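Local coordinates for ectonucleotide pyrophosphatase/phosphodiesterase family member 5 (PDB 5VEO), which probably hydrolyses nucleotide phosphodiester bonds as a zinc-dependent ectoenzyme of the alkaline phosphatase clan, with restricted nucleotide hydrolysis, at residues H118-P126 and D164-Y172. The protein carries 1 engineered substitution. Residues are numbered along the deposited sequence; the frame is centred on the assembly and turned at random. Where two conformers were deposited one is given.
Sequences HASGAAMWP and DPINLGFLY. With AMP (adenosine monophosphate), chain Q.
Y172 and P126 meet toward the carboxyl ends of two neighbouring parallel strands, 120-123 and 168-173, in the central sheet of an alkaline phosphatase-type α/β domain, an example of how such a sheet delivers residues to an active site at the ends of its strands. The backbones are zipped in regular parallel register: the amide N of G121 donates to L168 O, F170 N to G121 O, A123 N to F170 O (2.8 Å) and Y172 N to A123 O. N167 N extends the series by donating to A119 O. Past A123 segment 118-126 leaves its strand; Y172, on the other segment, can be followed outward from its CB. Y172 CB packs against the M124 carbonyl, 3.5 Å from M124 O. With CG anti to the backbone N (chi1 173°), the ring is placed beside the M124-P126 backbone; Y172 CD2 comes 3.1 Å from M124 O, which stands oblique to the ring, while Y172 CD1 lies 3.8 Å from P126 CD. That proline carbon sits over one ring face as a CH-pi contact, 21° off the normal. The tip OH is hydrogen-bonded to the zinc ligand D22 and touches the AMP ribose. P126 CD also covers one face of the W125 indole. Over the opposite face comes F170, edge-on with the ring planes at 55°, backed by V18 of strand 16-21. At the other end of the pair, N167 ND2 lies above one face of the H118 ring, 3.3 Å from H118 CG, and N167 OD1 is hydrogen-bonded to N113. There too a water bridges the two segments just ahead of the strands, accepting from A119 N and donating to P165 O at 2.8 Å.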
loop_
_atom_site.group_PDB
_atom_site.type_symbol
_atom_site.label_atom_id
_atom_site.label_comp_id
_atom_site.label_asym_id
_atom_site.label_seq_id
_atom_site.Cartn_x
_atom_site.Cartn_y
_atom_site.Cartn_z
ATOM N N HIS A 118 -0.366 23.361 9.839
ATOM C CA HIS A 118 0.827 23.018 9.084
ATOM C C HIS A 118 0.473 22.831 7.606
ATOM O O HIS A 118 -0.692 22.900 7.203
ATOM C CB HIS A 118 1.479 21.744 9.650
ATOM C CG HIS A 118 1.664 21.761 11.138
ATOM N ND1 HIS A 118 2.604 22.552 11.762
ATOM C CD2 HIS A 118 1.040 21.072 12.124
ATOM C CE1 HIS A 118 2.546 22.358 13.068
ATOM N NE2 HIS A 118 1.604 21.464 13.315
ATOM N N ALA A 119 1.502 22.625 6.792
ATOM C CA ALA A 119 1.350 22.395 5.360
ATOM C C ALA A 119 1.888 21.011 5.029
ATOM O O ALA A 119 2.913 20.614 5.563
ATOM C CB ALA A 119 2.108 23.441 4.536
ATOM N N SER A 120 1.200 20.302 4.143
ATOM C CA SER A 120 1.621 18.979 3.680
ATOM C C SER A 120 1.896 19.039 2.189
ATOM O O SER A 120 1.306 19.849 1.471
ATOM C CB SER A 120 0.546 17.917 3.914
ATOM O OG SER A 120 -0.076 18.008 5.176
ATOM N N GLY A 121 2.755 18.131 1.714
ATOM C CA GLY A 121 3.047 18.026 0.302
ATOM C C GLY A 121 3.063 16.581 -0.153
ATOM O O GLY A 121 3.506 15.714 0.600
ATOM N N ALA A 122 2.587 16.324 -1.362
ATOM C CA ALA A 122 2.499 14.961 -1.875
ATOM C C ALA A 122 2.895 14.931 -3.337
ATOM O O ALA A 122 2.382 15.713 -4.150
ATOM C CB ALA A 122 1.094 14.400 -1.710
ATOM N N ALA A 123 3.807 14.024 -3.659
ATOM C CA ALA A 123 4.329 13.829 -5.004
ATOM C C ALA A 123 3.970 12.401 -5.434
ATOM O O ALA A 123 4.746 11.458 -5.245
ATOM C CB ALA A 123 5.801 14.090 -5.032
ATOM N N MET A 124 2.751 12.256 -5.951
ATOM C CA MET A 124 2.176 11.060 -6.590
ATOM C C MET A 124 1.703 10.007 -5.592
ATOM O O MET A 124 1.372 8.875 -6.007
ATOM C CB MET A 124 3.144 10.428 -7.592
ATOM C CG MET A 124 3.696 11.435 -8.599
ATOM S SD MET A 124 2.383 12.369 -9.403
ATOM C CE MET A 124 3.321 13.206 -10.690
ATOM N N TRP A 125 1.584 10.353 -4.320
ATOM C CA TRP A 125 1.087 9.418 -3.312
ATOM C C TRP A 125 -0.375 9.059 -3.577
ATOM O O TRP A 125 -1.197 9.955 -3.798
ATOM C CB TRP A 125 1.227 10.044 -1.928
ATOM C CG TRP A 125 0.858 9.125 -0.804
ATOM C CD1 TRP A 125 -0.380 8.902 -0.286
ATOM C CD2 TRP A 125 1.762 8.313 -0.058
ATOM N NE1 TRP A 125 -0.306 7.983 0.736
ATOM C CE2 TRP A 125 1.006 7.621 0.904
ATOM C CE3 TRP A 125 3.139 8.114 -0.108
ATOM C CZ2 TRP A 125 1.592 6.729 1.813
ATOM C CZ3 TRP A 125 3.713 7.239 0.788
ATOM C CH2 TRP A 125 2.940 6.559 1.733
ATOM N N PRO A 126 -0.746 7.779 -3.523
ATOM C CA PRO A 126 -2.144 7.382 -3.764
ATOM C C PRO A 126 -3.167 8.172 -2.952
ATOM O O PRO A 126 -3.086 8.272 -1.726
ATOM C CB PRO A 126 -2.136 5.899 -3.376
ATOM C CG PRO A 126 -0.783 5.464 -3.772
ATOM C CD PRO A 126 0.127 6.601 -3.391
ATOM N N ASP A 164 6.390 29.094 2.264
ATOM C CA ASP A 164 5.432 28.489 3.199
ATOM C C ASP A 164 5.715 26.993 3.191
ATOM O O ASP A 164 5.097 26.240 2.434
ATOM C CB ASP A 164 3.972 28.744 2.819
ATOM C CG ASP A 164 2.989 27.947 3.691
ATOM O OD1 ASP A 164 3.377 27.483 4.787
ATOM O OD2 ASP A 164 1.821 27.778 3.276
ATOM N N PRO A 165 6.637 26.529 4.008
ATOM C CA PRO A 165 7.145 25.166 3.837
ATOM C C PRO A 165 6.301 24.106 4.523
ATOM O O PRO A 165 5.594 24.351 5.503
ATOM C CB PRO A 165 8.537 25.254 4.473
ATOM C CG PRO A 165 8.365 26.239 5.566
ATOM C CD PRO A 165 7.409 27.277 5.014
ATOM N N ILE A 166 6.424 22.882 3.987
ATOM C CA ILE A 166 5.734 21.736 4.555
ATOM C C ILE A 166 6.541 21.163 5.707
ATOM O O ILE A 166 7.780 21.252 5.758
ATOM C CB ILE A 166 5.462 20.648 3.487
ATOM C CG1 ILE A 166 6.772 20.052 2.939
ATOM C CG2 ILE A 166 4.598 21.222 2.375
ATOM C CD1 ILE A 166 6.578 18.804 2.034
ATOM N N ASN A 167 5.822 20.576 6.648
ATOM C CA ASN A 167 6.442 19.733 7.658
ATOM C C ASN A 167 6.277 18.259 7.355
ATOM O O ASN A 167 6.903 17.446 8.034
ATOM C CB ASN A 167 5.856 19.984 9.049
ATOM C CG ASN A 167 4.385 19.643 9.140
ATOM O OD1 ASN A 167 3.702 19.571 8.141
ATOM N ND2 ASN A 167 3.890 19.444 10.352
ATOM N N LEU A 168 5.426 17.910 6.389
ATOM C CA LEU A 168 5.040 16.519 6.138
ATOM C C LEU A 168 4.967 16.321 4.636
ATOM O O LEU A 168 4.180 16.992 3.948
ATOM C CB LEU A 168 3.696 16.202 6.783
ATOM C CG LEU A 168 3.056 14.877 6.402
ATOM C CD1 LEU A 168 3.969 13.749 6.865
ATOM C CD2 LEU A 168 1.693 14.776 7.023
ATOM N N GLY A 169 5.811 15.438 4.121
ATOM C CA GLY A 169 5.843 15.130 2.706
ATOM C C GLY A 169 5.631 13.647 2.437
ATOM O O GLY A 169 5.980 12.793 3.258
ATOM N N PHE A 170 5.044 13.362 1.272
ATOM C CA PHE A 170 4.790 12.004 0.793
ATOM C C PHE A 170 5.333 11.884 -0.618
ATOM O O PHE A 170 4.994 12.697 -1.481
ATOM C CB PHE A 170 3.296 11.668 0.788
ATOM C CG PHE A 170 2.705 11.611 2.147
ATOM C CD1 PHE A 170 2.777 10.436 2.887
ATOM C CD2 PHE A 170 2.111 12.729 2.714
ATOM C CE1 PHE A 170 2.255 10.365 4.162
ATOM C CE2 PHE A 170 1.577 12.663 3.995
ATOM C CZ PHE A 170 1.661 11.482 4.724
ATOM N N LEU A 171 6.159 10.871 -0.854
ATOM C CA LEU A 171 6.802 10.635 -2.141
ATOM C C LEU A 171 6.553 9.192 -2.539
ATOM O O LEU A 171 6.757 8.290 -1.729
ATOM C CB LEU A 171 8.305 10.922 -2.050
ATOM C CG LEU A 171 9.206 10.565 -3.216
ATOM C CD1 LEU A 171 8.819 11.359 -4.452
ATOM C CD2 LEU A 171 10.690 10.776 -2.873
ATOM N N TYR A 172 6.101 8.985 -3.770
ATOM C CA TYR A 172 5.708 7.674 -4.261
ATOM C C TYR A 172 6.431 7.381 -5.569
ATOM O O TYR A 172 6.575 8.265 -6.434
ATOM C CB TYR A 172 4.191 7.632 -4.444
ATOM C CG TYR A 172 3.648 6.397 -5.106
ATOM C CD1 TYR A 172 3.516 5.205 -4.406
ATOM C CD2 TYR A 172 3.285 6.416 -6.433
ATOM C CE1 TYR A 172 3.013 4.071 -5.014
ATOM C CE2 TYR A 172 2.790 5.296 -7.052
ATOM C CZ TYR A 172 2.666 4.119 -6.344
ATOM O OH TYR A 172 2.175 3.019 -6.985
HETATM P P AMP Q . -0.625 -2.163 -6.920
HETATM O O1P AMP Q . -1.812 -2.587 -6.109
HETATM O O2P AMP Q . -0.290 -3.185 -8.013
HETATM O O3P AMP Q . 0.606 -1.858 -6.070
HETATM O "O5'" AMP Q . -0.984 -0.795 -7.669
HETATM C "C5'" AMP Q . 0.083 0.083 -8.061
HETATM C "C4'" AMP Q . -0.173 0.803 -9.356
HETATM O "O4'" AMP Q . -1.114 1.840 -9.116
HETATM C "C3'" AMP Q . 1.069 1.504 -9.912
HETATM O "O3'" AMP Q . 1.559 0.818 -11.043
HETATM C "C2'" AMP Q . 0.587 2.903 -10.311
HETATM O "O2'" AMP Q . 0.898 3.287 -11.623
HETATM C "C1'" AMP Q . -0.910 2.832 -10.091
HETATM N N9 AMP Q . -1.472 4.073 -9.606
HETATM C C8 AMP Q . -1.224 4.687 -8.436
HETATM N N7 AMP Q . -1.968 5.818 -8.346
HETATM C C5 AMP Q . -2.696 5.889 -9.492
HETATM C C6 AMP Q . -3.698 6.809 -10.066
HETATM N N6 AMP Q . -4.073 7.904 -9.380
HETATM N N1 AMP Q . -4.216 6.526 -11.274
HETATM C C2 AMP Q . -3.865 5.437 -11.982
HETATM N N3 AMP Q . -2.969 4.543 -11.532
HETATM C C4 AMP Q . -2.364 4.744 -10.317
HETATM O O HOH W 1 4.280 23.254 7.766
#